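Local coordinates for protein dihydropteridine reductase (Caenorhabditis elegans, PDB 1OOE) that probably reduces quinonoid dihydrobiopterin to tetrahydrobiopterin with NADH or NADPH, working as a homodimer of the short-chain dehydrogenase/reductase family, at residues 3-8 and 27-32; 71-76 and 117-122; 86-91 and 139-144. All blocks are in the same frame, centred on the assembly; numbering follows the deposited sequence. Where two conformers were deposited one is given.

Interaction 1: residues 3-8 and 27-32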
ATOM      1  N   SER A   3       4.516  19.760  30.569  1.00 32.76           N
ATOM      2  CA  SER A   3       4.706  20.523  29.339  1.00 31.14           C
ATOM      3  C   SER A   3       3.745  20.040  28.260  1.00 28.52           C
ATOM      4  O   SER A   3       3.523  20.724  27.259  1.00 29.58           O
ATOM      5  CB  SER A   3       6.145  20.378  28.838  1.00 33.06           C
ATOM      6  OG  SER A   3       7.071  20.877  29.786  1.00 36.34           O
ATOM      7  N   GLY A   4       3.175  18.858  28.476  1.00 24.50           N
ATOM      8  CA  GLY A   4       2.247  18.292  27.517  1.00 20.28           C
ATOM      9  C   GLY A   4       2.367  16.781  27.467  1.00 17.66           C
ATOM     10  O   GLY A   4       3.090  16.187  28.263  1.00 16.55           O
ATOM     11  N   LYS A   5       1.657  16.157  26.535  1.00 15.73           N
ATOM     12  CA  LYS A   5       1.700  14.707  26.397  1.00 14.16           C
ATOM     13  C   LYS A   5       1.948  14.325  24.943  1.00 14.00           C
ATOM     14  O   LYS A   5       1.485  15.005  24.027  1.00 14.45           O
ATOM     15  CB  LYS A   5       0.375  14.081  26.855  1.00 16.24           C
ATOM     16  CG  LYS A   5       0.004  14.337  28.312  1.00 16.56           C
ATOM     17  CD  LYS A   5      -1.359  13.738  28.635  1.00 16.83           C
ATOM     18  CE  LYS A   5      -1.792  14.016  30.075  1.00 18.85           C
ATOM     19  NZ  LYS A   5      -2.014  15.469  30.350  1.00 17.88           N
ATOM     20  N   VAL A   6       2.691  13.242  24.738  1.00 12.45           N
ATOM     21  CA  VAL A   6       2.968  12.755  23.393  1.00 11.37           C
ATOM     22  C   VAL A   6       2.950  11.231  23.378  1.00 11.33           C
ATOM     23  O   VAL A   6       3.216  10.577  24.391  1.00  9.44           O
ATOM     24  CB  VAL A   6       4.346  13.248  22.849  1.00 12.01           C
ATOM     25  CG1 VAL A   6       4.339  14.763  22.701  1.00 12.82           C
ATOM     26  CG2 VAL A   6       5.465  12.805  23.771  1.00 12.31           C
ATOM     27  N   ILE A   7       2.607  10.675  22.225  1.00  9.99           N
ATOM     28  CA  ILE A   7       2.562   9.231  22.035  1.00  9.58           C
ATOM     29  C   ILE A   7       3.684   8.825  21.088  1.00  9.95           C
ATOM     30  O   ILE A   7       3.871   9.442  20.039  1.00 10.67           O
ATOM     31  CB  ILE A   7       1.218   8.794  21.406  1.00  9.00           C
ATOM     32  CG1 ILE A   7       0.077   9.016  22.404  1.00  9.86           C
ATOM     33  CG2 ILE A   7       1.294   7.335  20.948  1.00 11.30           C
ATOM     34  CD1 ILE A   7      -1.296   8.767  21.811  1.00 10.35           C
ATOM     35  N   VAL A   8       4.445   7.805  21.474  1.00  9.03           N
ATOM     36  CA  VAL A   8       5.524   7.298  20.634  1.00  8.44           C
ATOM     37  C   VAL A   8       5.178   5.850  20.322  1.00  9.80           C
ATOM     38  O   VAL A   8       5.231   4.983  21.196  1.00  9.99           O
ATOM     39  CB  VAL A   8       6.902   7.340  21.349  1.00  8.90           C
ATOM     40  CG1 VAL A   8       7.976   6.744  20.435  1.00  9.35           C
ATOM     41  CG2 VAL A   8       7.269   8.772  21.707  1.00 10.02           C
ATOM     42  N   GLY A  27      10.286  17.849  29.724  1.00 19.44           N
ATOM     43  CA  GLY A  27       9.045  18.048  30.455  1.00 18.72           C
ATOM     44  C   GLY A  27       7.739  17.440  29.978  1.00 18.91           C
ATOM     45  O   GLY A  27       6.684  17.763  30.527  1.00 18.14           O
ATOM     46  N   TYR A  28       7.781  16.568  28.974  1.00 16.58           N
ATOM     47  CA  TYR A  28       6.548  15.956  28.486  1.00 16.57           C
ATOM     48  C   TYR A  28       6.250  14.608  29.133  1.00 15.12           C
ATOM     49  O   TYR A  28       7.152  13.909  29.591  1.00 16.01           O
ATOM     50  CB  TYR A  28       6.604  15.745  26.968  1.00 17.56           C
ATOM     51  CG  TYR A  28       6.466  16.999  26.138  1.00 18.53           C
ATOM     52  CD1 TYR A  28       7.538  17.874  25.976  1.00 20.04           C
ATOM     53  CD2 TYR A  28       5.258  17.310  25.512  1.00 18.58           C
ATOM     54  CE1 TYR A  28       7.413  19.029  25.212  1.00 19.78           C
ATOM     55  CE2 TYR A  28       5.121  18.463  24.747  1.00 20.45           C
ATOM     56  CZ  TYR A  28       6.202  19.319  24.601  1.00 20.19           C
ATOM     57  OH  TYR A  28       6.072  20.462  23.848  1.00 22.84           O
ATOM     58  N   THR A  29       4.965  14.265  29.181  1.00 14.94           N
ATOM     59  CA  THR A  29       4.524  12.974  29.692  1.00 13.22           C
ATOM     60  C   THR A  29       4.547  12.147  28.415  1.00 12.17           C
ATOM     61  O   THR A  29       4.051  12.603  27.386  1.00 12.85           O
ATOM     62  CB  THR A  29       3.077  13.028  30.211  1.00 13.98           C
ATOM     63  OG1 THR A  29       2.998  13.934  31.318  1.00 15.20           O
ATOM     64  CG2 THR A  29       2.615  11.644  30.653  1.00 15.65           C
ATOM     65  N   VAL A  30       5.117  10.948  28.463  1.00 11.25           N
ATOM     66  CA  VAL A  30       5.201  10.130  27.260  1.00 11.69           C
ATOM     67  C   VAL A  30       4.544   8.759  27.347  1.00 12.78           C
ATOM     68  O   VAL A  30       4.785   7.985  28.274  1.00 12.41           O
ATOM     69  CB  VAL A  30       6.676   9.936  26.831  1.00 11.77           C
ATOM     70  CG1 VAL A  30       6.737   9.226  25.485  0.50 11.52           C
ATOM     71  CG2 VAL A  30       7.379  11.282  26.769  0.50 12.64           C
ATOM     72  N   LEU A  31       3.707   8.468  26.360  1.00 11.75           N
ATOM     73  CA  LEU A  31       3.028   7.184  26.295  1.00 12.65           C
ATOM     74  C   LEU A  31       3.698   6.359  25.206  1.00 11.96           C
ATOM     75  O   LEU A  31       3.843   6.819  24.072  1.00 12.39           O
ATOM     76  CB  LEU A  31       1.546   7.368  25.955  1.00 14.42           C
ATOM     77  CG  LEU A  31       0.653   8.073  26.980  1.00 15.02           C
ATOM     78  CD1 LEU A  31       0.949   9.566  26.999  1.00 16.04           C
ATOM     79  CD2 LEU A  31      -0.807   7.833  26.619  1.00 14.37           C
ATOM     80  N   ASN A  32       4.117   5.146  25.558  1.00 11.70           N
ATOM     81  CA  ASN A  32       4.759   4.252  24.601  1.00 10.92           C
ATOM     82  C   ASN A  32       3.804   3.164  24.136  1.00 11.47           C
ATOM     83  O   ASN A  32       3.070   2.582  24.936  1.00 11.05           O
ATOM     84  CB  ASN A  32       5.990   3.584  25.226  1.00 11.58           C
ATOM     85  CG  ASN A  32       6.498   2.411  24.396  1.00 12.48           C
ATOM     86  OD1 ASN A  32       6.973   2.591  23.277  1.00 12.78           O
ATOM     87  ND2 ASN A  32       6.389   1.205  24.942  1.00 14.07           N
TER
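Val6 lies between Tyr28 and Val30, one methyl for each. Its chi1 of -64° sets CG1 anti to the carbonyl carbon, where it meets the ring at Tyr28 CD2 (3.9 Å). In the conformer of Val30 given, one of two, Val6 CG2 rests against Val30 CG2 (3.9 Å) and Val30 CG1 reaches Val8 CG2 at 3.8 Å. Branched valines suit extended strands, and here they form a layer covered by helix 14-25. On the opposite face of the sheet the Ile7 and Leu31 side chains cross under helix 53-68, Ile7 CG1 nearest Leu31 CB, while toward the start of the strands Lys5 runs alongside Thr29, its aliphatic CG 3.8 Å from Thr29 CB.

At the end of the valine layer Ser3 CB sits over one face of the Tyr28 ring, 4.1 Å from its centroid, and Phe23 meets the ring edge-to-face. A serine in place of Tyr28 would probably leave Val6 CG1 and Ser3 CB without their aromatic partner and open a gap beside Phe23.

Between the faces runs a parallel ladder, with Gly4 O taking Thr29 N at 2.8 Å in a nearly straight bond, followed by Val6 N to Thr29 O, Leu31 N to Val6 O and Val8 N to Leu31 O. At the polar edge Ser3 N reaches Gly27 O (2.9 Å). Gly27, at positive phi, ends helix 14-25 in a Schellman motif. A CB on Gly27 would strike the preceding carbonyl and Ser3 OG; one on Gly4 would press on its own preceding carbonyl, tightly by Tyr28 CE2. The segments lie on strands 4-9 and 28-34, which with helix 14-25 form the first beta-alpha-beta unit of a Rossmann fold. Main-chain polar groups pair along the ladder and apolar side chains dominate the middle of both faces, so the seam can lie beneath helices.

Interaction 2: residues 71-76 and 117-122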
ATOM      1  N   SER A  71      -7.677  13.962  28.715  1.00 13.16           N
ATOM      2  CA  SER A  71      -6.549  14.674  28.125  1.00 12.63           C
ATOM      3  C   SER A  71      -6.356  14.338  26.655  1.00 12.50           C
ATOM      4  O   SER A  71      -6.724  13.253  26.201  1.00 12.71           O
ATOM      5  CB  SER A  71      -5.253  14.340  28.868  1.00 14.41           C
ATOM      6  OG  SER A  71      -5.259  14.847  30.192  1.00 16.23           O
ATOM      7  N   GLN A  72      -5.790  15.286  25.916  1.00 11.55           N
ATOM      8  CA  GLN A  72      -5.479  15.094  24.505  1.00 11.56           C
ATOM      9  C   GLN A  72      -3.963  15.119  24.447  1.00 10.22           C
ATOM     10  O   GLN A  72      -3.316  15.405  25.447  1.00 11.73           O
ATOM     11  CB  GLN A  72      -6.042  16.229  23.653  1.00 12.04           C
ATOM     12  CG  GLN A  72      -7.544  16.179  23.450  1.00 13.58           C
ATOM     13  CD  GLN A  72      -8.059  17.404  22.721  1.00 15.77           C
ATOM     14  OE1 GLN A  72      -7.810  18.534  23.139  1.00 18.59           O
ATOM     15  NE2 GLN A  72      -8.781  17.188  21.628  1.00 19.71           N
ATOM     16  N   VAL A  73      -3.391  14.815  23.288  1.00 10.28           N
ATOM     17  CA  VAL A  73      -1.938  14.830  23.150  1.00 10.79           C
ATOM     18  C   VAL A  73      -1.492  15.906  22.162  1.00  9.82           C
ATOM     19  O   VAL A  73      -2.251  16.303  21.278  1.00 10.21           O
ATOM     20  CB  VAL A  73      -1.397  13.456  22.684  1.00 11.61           C
ATOM     21  CG1 VAL A  73      -1.746  12.382  23.716  1.00 12.58           C
ATOM     22  CG2 VAL A  73      -1.965  13.102  21.322  1.00 14.90           C
ATOM     23  N   ASP A  74      -0.258  16.371  22.319  1.00  9.38           N
ATOM     24  CA  ASP A  74       0.299  17.407  21.450  1.00  9.55           C
ATOM     25  C   ASP A  74       0.893  16.800  20.185  1.00  8.81           C
ATOM     26  O   ASP A  74       1.084  17.488  19.184  1.00 10.01           O
ATOM     27  CB  ASP A  74       1.376  18.200  22.192  1.00 12.10           C
ATOM     28  CG  ASP A  74       0.833  18.899  23.423  1.00 13.79           C
ATOM     29  OD1 ASP A  74       0.629  18.223  24.452  0.50 13.05           O
ATOM     30  OD2 ASP A  74       0.599  20.122  23.357  0.50 13.46           O
ATOM     31  N   GLY A  75       1.181  15.505  20.239  1.00  9.01           N
ATOM     32  CA  GLY A  75       1.743  14.834  19.081  1.00  8.31           C
ATOM     33  C   GLY A  75       1.682  13.323  19.172  1.00  7.87           C
ATOM     34  O   GLY A  75       1.642  12.747  20.262  1.00  8.21           O
ATOM     35  N   VAL A  76       1.640  12.689  18.005  1.00  7.18           N
ATOM     36  CA  VAL A  76       1.628  11.234  17.878  1.00  7.93           C
ATOM     37  C   VAL A  76       2.773  10.973  16.901  1.00  7.40           C
ATOM     38  O   VAL A  76       2.739  11.444  15.767  1.00  8.12           O
ATOM     39  CB  VAL A  76       0.291  10.725  17.272  1.00  6.57           C
ATOM     40  CG1 VAL A  76       0.358   9.215  17.041  1.00  8.29           C
ATOM     41  CG2 VAL A  76      -0.864  11.053  18.214  1.00  8.16           C
ATOM     42  N   THR A 117      -8.646  10.804  17.115  1.00 17.67           N
ATOM     43  CA  THR A 117      -9.331  10.673  18.391  1.00 17.84           C
ATOM     44  C   THR A 117      -8.750  11.522  19.522  1.00 16.22           C
ATOM     45  O   THR A 117      -9.482  12.189  20.254  1.00 17.98           O
ATOM     46  CB  THR A 117      -9.305   9.204  18.895  1.00 19.67           C
ATOM     47  OG1 THR A 117      -9.811   8.322  17.884  1.00 20.17           O
ATOM     48  CG2 THR A 117     -10.148   9.067  20.151  1.00 18.17           C
ATOM     49  N   HIS A 118      -7.428  11.503  19.646  1.00 14.02           N
ATOM     50  CA  HIS A 118      -6.756  12.180  20.746  1.00 11.33           C
ATOM     51  C   HIS A 118      -5.865  13.393  20.493  1.00 11.55           C
ATOM     52  O   HIS A 118      -5.454  14.047  21.446  1.00 12.61           O
ATOM     53  CB  HIS A 118      -5.937  11.135  21.504  1.00 10.40           C
ATOM     54  CG  HIS A 118      -6.736   9.948  21.939  1.00 10.49           C
ATOM     55  ND1 HIS A 118      -7.672  10.014  22.948  1.00 10.39           N
ATOM     56  CD2 HIS A 118      -6.754   8.669  21.493  1.00 11.06           C
ATOM     57  CE1 HIS A 118      -8.232   8.828  23.106  1.00 11.00           C
ATOM     58  NE2 HIS A 118      -7.692   7.993  22.235  1.00 10.88           N
ATOM     59  N   LEU A 119      -5.558  13.696  19.240  1.00 10.19           N
ATOM     60  CA  LEU A 119      -4.683  14.831  18.950  1.00  9.97           C
ATOM     61  C   LEU A 119      -5.381  16.183  19.113  1.00  8.63           C
ATOM     62  O   LEU A 119      -6.485  16.385  18.609  1.00 10.15           O
ATOM     63  CB  LEU A 119      -4.121  14.706  17.531  1.00  7.26           C
ATOM     64  CG  LEU A 119      -2.999  15.658  17.103  1.00  8.07           C
ATOM     65  CD1 LEU A 119      -1.717  15.384  17.897  1.00  7.66           C
ATOM     66  CD2 LEU A 119      -2.738  15.465  15.614  1.00  9.23           C
ATOM     67  N   LYS A 120      -4.732  17.101  19.824  1.00  9.67           N
ATOM     68  CA  LYS A 120      -5.291  18.436  20.040  1.00 11.00           C
ATOM     69  C   LYS A 120      -5.337  19.205  18.725  1.00 13.72           C
ATOM     70  O   LYS A 120      -4.554  18.938  17.806  1.00 11.17           O
ATOM     71  CB  LYS A 120      -4.426  19.230  21.026  1.00 11.86           C
ATOM     72  CG  LYS A 120      -3.027  19.524  20.459  0.50 12.17           C
ATOM     73  CD  LYS A 120      -2.365  20.740  21.096  0.50 13.65           C
ATOM     74  CE  LYS A 120      -0.930  20.909  20.622  0.50 11.79           C
ATOM     75  NZ  LYS A 120      -0.255  22.044  21.310  0.50 15.88           N
ATOM     76  N   PRO A 121      -6.274  20.158  18.600  1.00 13.56           N
ATOM     77  CA  PRO A 121      -6.320  20.916  17.350  1.00 13.93           C
ATOM     78  C   PRO A 121      -4.971  21.617  17.228  1.00 12.57           C
ATOM     79  O   PRO A 121      -4.437  22.121  18.219  1.00 13.57           O
ATOM     80  CB  PRO A 121      -7.469  21.890  17.590  1.00 14.76           C
ATOM     81  CG  PRO A 121      -8.404  21.067  18.425  1.00 16.85           C
ATOM     82  CD  PRO A 121      -7.460  20.441  19.430  1.00 17.21           C
ATOM     83  N   GLY A 122      -4.410  21.627  16.025  1.00 13.11           N
ATOM     84  CA  GLY A 122      -3.116  22.256  15.825  1.00 11.55           C
ATOM     85  C   GLY A 122      -1.949  21.347  16.184  1.00 11.57           C
ATOM     86  O   GLY A 122      -0.794  21.755  16.090  1.00 12.24           O
TER
HETATM   87  O   HOH W   1      -8.405  12.285  24.190  1.00 14.09           O
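Val73 and Leu119 pair as a single parallel bridge: Val73 N donates to His118 O (2.9 Å), and Val73 O receives Lys120 N (3.0 Å). Leu119 CD1 lies against the other segment, 3.7 Å from the backbone at Gly75 CA and close to Val73 O. In the conformers given, one of two for each residue, Lys120 NZ forms a salt bridge to Asp74 OD2 at 2.9 Å, approaching on the anti side of the carboxylate. A chi1 of 65° starts the lysine between its own backbone N and carbonyl carbon, and the extended chain beyond CG then runs past Val73 O and Asp74 CA to the acid. The Gln72 side chain crosses that of Lys120 at about a right angle, its CD 4.0 Å from Lys120 CA.

This is the closing corner of a beta-alpha-beta crossover of the Rossmann fold. Helix 93-118 ends at His118, Leu119 is the first residue to leave helical geometry, and the chain turns at Pro121 and Gly122 into strand 123-128, the sheet neighbour of strand 73-78.

Farther out, a water in the plane of the imidazole, at its edge, joins His118 ND1 (2.7 Å) to Ser71 O (2.8 Å), tying the segment ahead of the bridge to the helix end. Leu68 of helix 53-68 covers both Val73 and His118. Asp74 OD1 also accepts Lys5 N, so the same carboxylate that meets Lys120 is held by the neighbouring strand 4-9.

Interaction 3: residues 86-91 and 139-144; sequences GSASSK and SMIGYG
Gly86 O is gripped by two donors at the start of helix 141-158. Ile141 N reaches it at 3.2 Å from above the carbonyl plane, and a water donates to it at 3.0 Å while accepting Gly142 N, also at 3.0 Å. The first amides of a helix have no carbonyl of their own helix to bond to, and Met140, at the N-cap position, carries no side-chain oxygen to serve them; the loop carbonyl and its water do so instead. The same glycine donates its N to Ser139 O (2.9 Å), so its amide and carbonyl hold the chain on both sides of Met140. Gly86 suits the spot because its positive phi of 120° would press a side chain against the preceding carbonyl, and Ser90 OG would crowd it as well.

The apolar part is small. Ile141, extended with chi2 at 180°, sends CD1 over the start of the loop's turn, 3.5 Å from Ala88 N and 4.0 Å from Ala88 CB. The short alanine lets the methyl settle there. Ser87 to Ser90 form a type I turn, closed by Ser90 N to Ser87 O and supplemented by a weak bond from Ser89 N to Ser87 OG.

Beyond the pair lies the second subunit, whose Lys113 NZ bonds Ala88 O and whose Leu153 packs on Ile141. Tyr143, in the first turn of the helix, stands edge-to-face with Trp83, and the sequence beginning with it fits the Tyr-x-x-x-Lys motif of the family. With main-chain bonds and one water doing most of the work, the contact suggests that the loop's backbone shape, more than its side chains, probably sets how it meets this helix start at the dimer interface.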
ATOM      1  N   GLY A  86      13.183  -8.833  -1.062  1.00 14.61           N
ATOM      2  CA  GLY A  86      12.816  -9.874  -2.006  1.00 15.40           C
ATOM      3  C   GLY A  86      12.096  -9.418  -3.262  1.00 14.26           C
ATOM      4  O   GLY A  86      11.143  -8.636  -3.198  1.00 12.67           O
ATOM      5  N   SER A  87      12.556  -9.901  -4.414  1.00 13.99           N
ATOM      6  CA  SER A  87      11.920  -9.567  -5.682  1.00 12.39           C
ATOM      7  C   SER A  87      10.743 -10.524  -5.832  1.00 12.56           C
ATOM      8  O   SER A  87      10.515 -11.365  -4.964  1.00 13.07           O
ATOM      9  CB  SER A  87      12.893  -9.762  -6.848  1.00 12.84           C
ATOM     10  OG  SER A  87      13.154 -11.140  -7.064  1.00 14.10           O
ATOM     11  N   ALA A  88      10.000 -10.411  -6.929  1.00 11.51           N
ATOM     12  CA  ALA A  88       8.854 -11.289  -7.149  1.00 13.98           C
ATOM     13  C   ALA A  88       9.256 -12.755  -7.315  1.00 15.17           C
ATOM     14  O   ALA A  88       8.448 -13.656  -7.083  1.00 16.67           O
ATOM     15  CB  ALA A  88       8.061 -10.821  -8.368  1.00 13.47           C
ATOM     16  N   SER A  89      10.499 -13.001  -7.713  1.00 15.44           N
ATOM     17  CA  SER A  89      10.953 -14.376  -7.894  1.00 14.83           C
ATOM     18  C   SER A  89      11.475 -14.990  -6.593  1.00 16.62           C
ATOM     19  O   SER A  89      11.798 -16.177  -6.541  1.00 14.86           O
ATOM     20  CB  SER A  89      12.023 -14.440  -8.989  1.00 16.34           C
ATOM     21  OG  SER A  89      13.107 -13.578  -8.705  1.00 15.46           O
ATOM     22  N   SER A  90      11.556 -14.181  -5.540  1.00 16.07           N
ATOM     23  CA  SER A  90      12.016 -14.667  -4.245  1.00 17.43           C
ATOM     24  C   SER A  90      10.999 -15.642  -3.670  1.00 17.42           C
ATOM     25  O   SER A  90       9.793 -15.467  -3.846  1.00 16.48           O
ATOM     26  CB  SER A  90      12.192 -13.508  -3.264  1.00 17.89           C
ATOM     27  OG  SER A  90      12.304 -13.999  -1.940  1.00 22.03           O
ATOM     28  N   LYS A  91      11.486 -16.665  -2.978  1.00 19.44           N
ATOM     29  CA  LYS A  91      10.601 -17.656  -2.383  1.00 19.61           C
ATOM     30  C   LYS A  91       9.669 -16.998  -1.368  1.00 18.67           C
ATOM     31  O   LYS A  91       8.506 -17.383  -1.242  1.00 17.10           O
ATOM     32  CB  LYS A  91      11.419 -18.755  -1.698  1.00 23.20           C
ATOM     33  CG  LYS A  91      10.572 -19.851  -1.067  1.00 26.70           C
ATOM     34  CD  LYS A  91      11.426 -20.986  -0.519  1.00 30.71           C
ATOM     35  CE  LYS A  91      12.345 -20.519   0.601  1.00 32.38           C
ATOM     36  NZ  LYS A  91      13.163 -21.645   1.132  1.00 35.46           N
ATOM     37  N   SER A 139      14.074  -5.084  -6.010  1.00 12.51           N
ATOM     38  CA  SER A 139      14.767  -6.011  -5.115  1.00 12.35           C
ATOM     39  C   SER A 139      14.102  -6.159  -3.747  1.00 13.11           C
ATOM     40  O   SER A 139      14.480  -7.026  -2.964  1.00 15.03           O
ATOM     41  CB  SER A 139      16.224  -5.582  -4.920  1.00 14.13           C
ATOM     42  OG  SER A 139      16.320  -4.447  -4.078  1.00 14.07           O
ATOM     43  N   MET A 140      13.115  -5.311  -3.467  1.00 11.58           N
ATOM     44  CA  MET A 140      12.394  -5.344  -2.195  1.00 10.95           C
ATOM     45  C   MET A 140      10.986  -4.814  -2.447  1.00 10.91           C
ATOM     46  O   MET A 140      10.570  -3.800  -1.884  1.00 10.84           O
ATOM     47  CB  MET A 140      13.118  -4.487  -1.147  1.00 10.53           C
ATOM     48  CG  MET A 140      13.525  -3.099  -1.636  1.00 10.35           C
ATOM     49  SD  MET A 140      14.537  -2.248  -0.401  1.00 12.63           S
ATOM     50  CE  MET A 140      14.034  -0.560  -0.634  1.00 13.91           C
ATOM     51  N   ILE A 141      10.265  -5.529  -3.302  1.00 11.43           N
ATOM     52  CA  ILE A 141       8.916  -5.162  -3.710  1.00 10.11           C
ATOM     53  C   ILE A 141       7.897  -4.973  -2.588  1.00 10.66           C
ATOM     54  O   ILE A 141       7.140  -4.002  -2.607  1.00  8.31           O
ATOM     55  CB  ILE A 141       8.393  -6.179  -4.753  1.00  9.80           C
ATOM     56  CG1 ILE A 141       9.301  -6.128  -5.987  1.00 10.10           C
ATOM     57  CG2 ILE A 141       6.954  -5.860  -5.139  1.00 11.29           C
ATOM     58  CD1 ILE A 141       8.910  -7.075  -7.118  1.00 11.89           C
ATOM     59  N   GLY A 142       7.878  -5.881  -1.616  1.00  9.89           N
ATOM     60  CA  GLY A 142       6.934  -5.761  -0.513  1.00 10.06           C
ATOM     61  C   GLY A 142       7.168  -4.509   0.316  1.00 10.09           C
ATOM     62  O   GLY A 142       6.227  -3.779   0.647  1.00  9.88           O
ATOM     63  N   TYR A 143       8.426  -4.260   0.657  1.00  8.64           N
ATOM     64  CA  TYR A 143       8.782  -3.077   1.434  1.00  9.77           C
ATOM     65  C   TYR A 143       8.330  -1.847   0.650  1.00  9.96           C
ATOM     66  O   TYR A 143       7.719  -0.928   1.200  1.00  8.28           O
ATOM     67  CB  TYR A 143      10.298  -3.032   1.644  1.00  9.22           C
ATOM     68  CG  TYR A 143      10.781  -1.865   2.478  1.00  7.82           C
ATOM     69  CD1 TYR A 143      10.509  -1.798   3.845  1.00  9.16           C
ATOM     70  CD2 TYR A 143      11.521  -0.837   1.901  1.00  6.45           C
ATOM     71  CE1 TYR A 143      10.970  -0.733   4.616  1.00  9.35           C
ATOM     72  CE2 TYR A 143      11.986   0.233   2.659  1.00  8.94           C
ATOM     73  CZ  TYR A 143      11.708   0.275   4.018  1.00  9.61           C
ATOM     74  OH  TYR A 143      12.183   1.322   4.777  1.00 10.29           O
ATOM     75  N   GLY A 144       8.633  -1.842  -0.646  1.00 10.05           N
ATOM     76  CA  GLY A 144       8.255  -0.724  -1.494  1.00 10.73           C
ATOM     77  C   GLY A 144       6.761  -0.459  -1.495  1.00  9.47           C
ATOM     78  O   GLY A 144       6.342   0.690  -1.344  1.00 10.27           O
TER
HETATM   79  O   HOH W   2       9.069  -8.526  -1.077  1.00 17.96           O

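Interactions 1 and 2 are neighbours, their centres about 11 Å apart, and meet in one sheet: strand 4-9 of the first pairs with strand 73-78 of the second, and Lys5 and Asp74 touch across them. Interaction 1 is the more buried, a regular ladder with valine, isoleucine and leucine on its faces. Interaction 2 is a sheet corner with a single bridge, helped by a salt bridge and a water. Interaction 3 lies on the opposite side of the chain's centre, its own centre about 37 Å from those of interactions 1 and 2, and joins a loop to a helix start beside the second subunit. Along the chain, the segments of interactions 2 and 3 alternate, and helix 93-118 leads from just after 86-91 into 117-122.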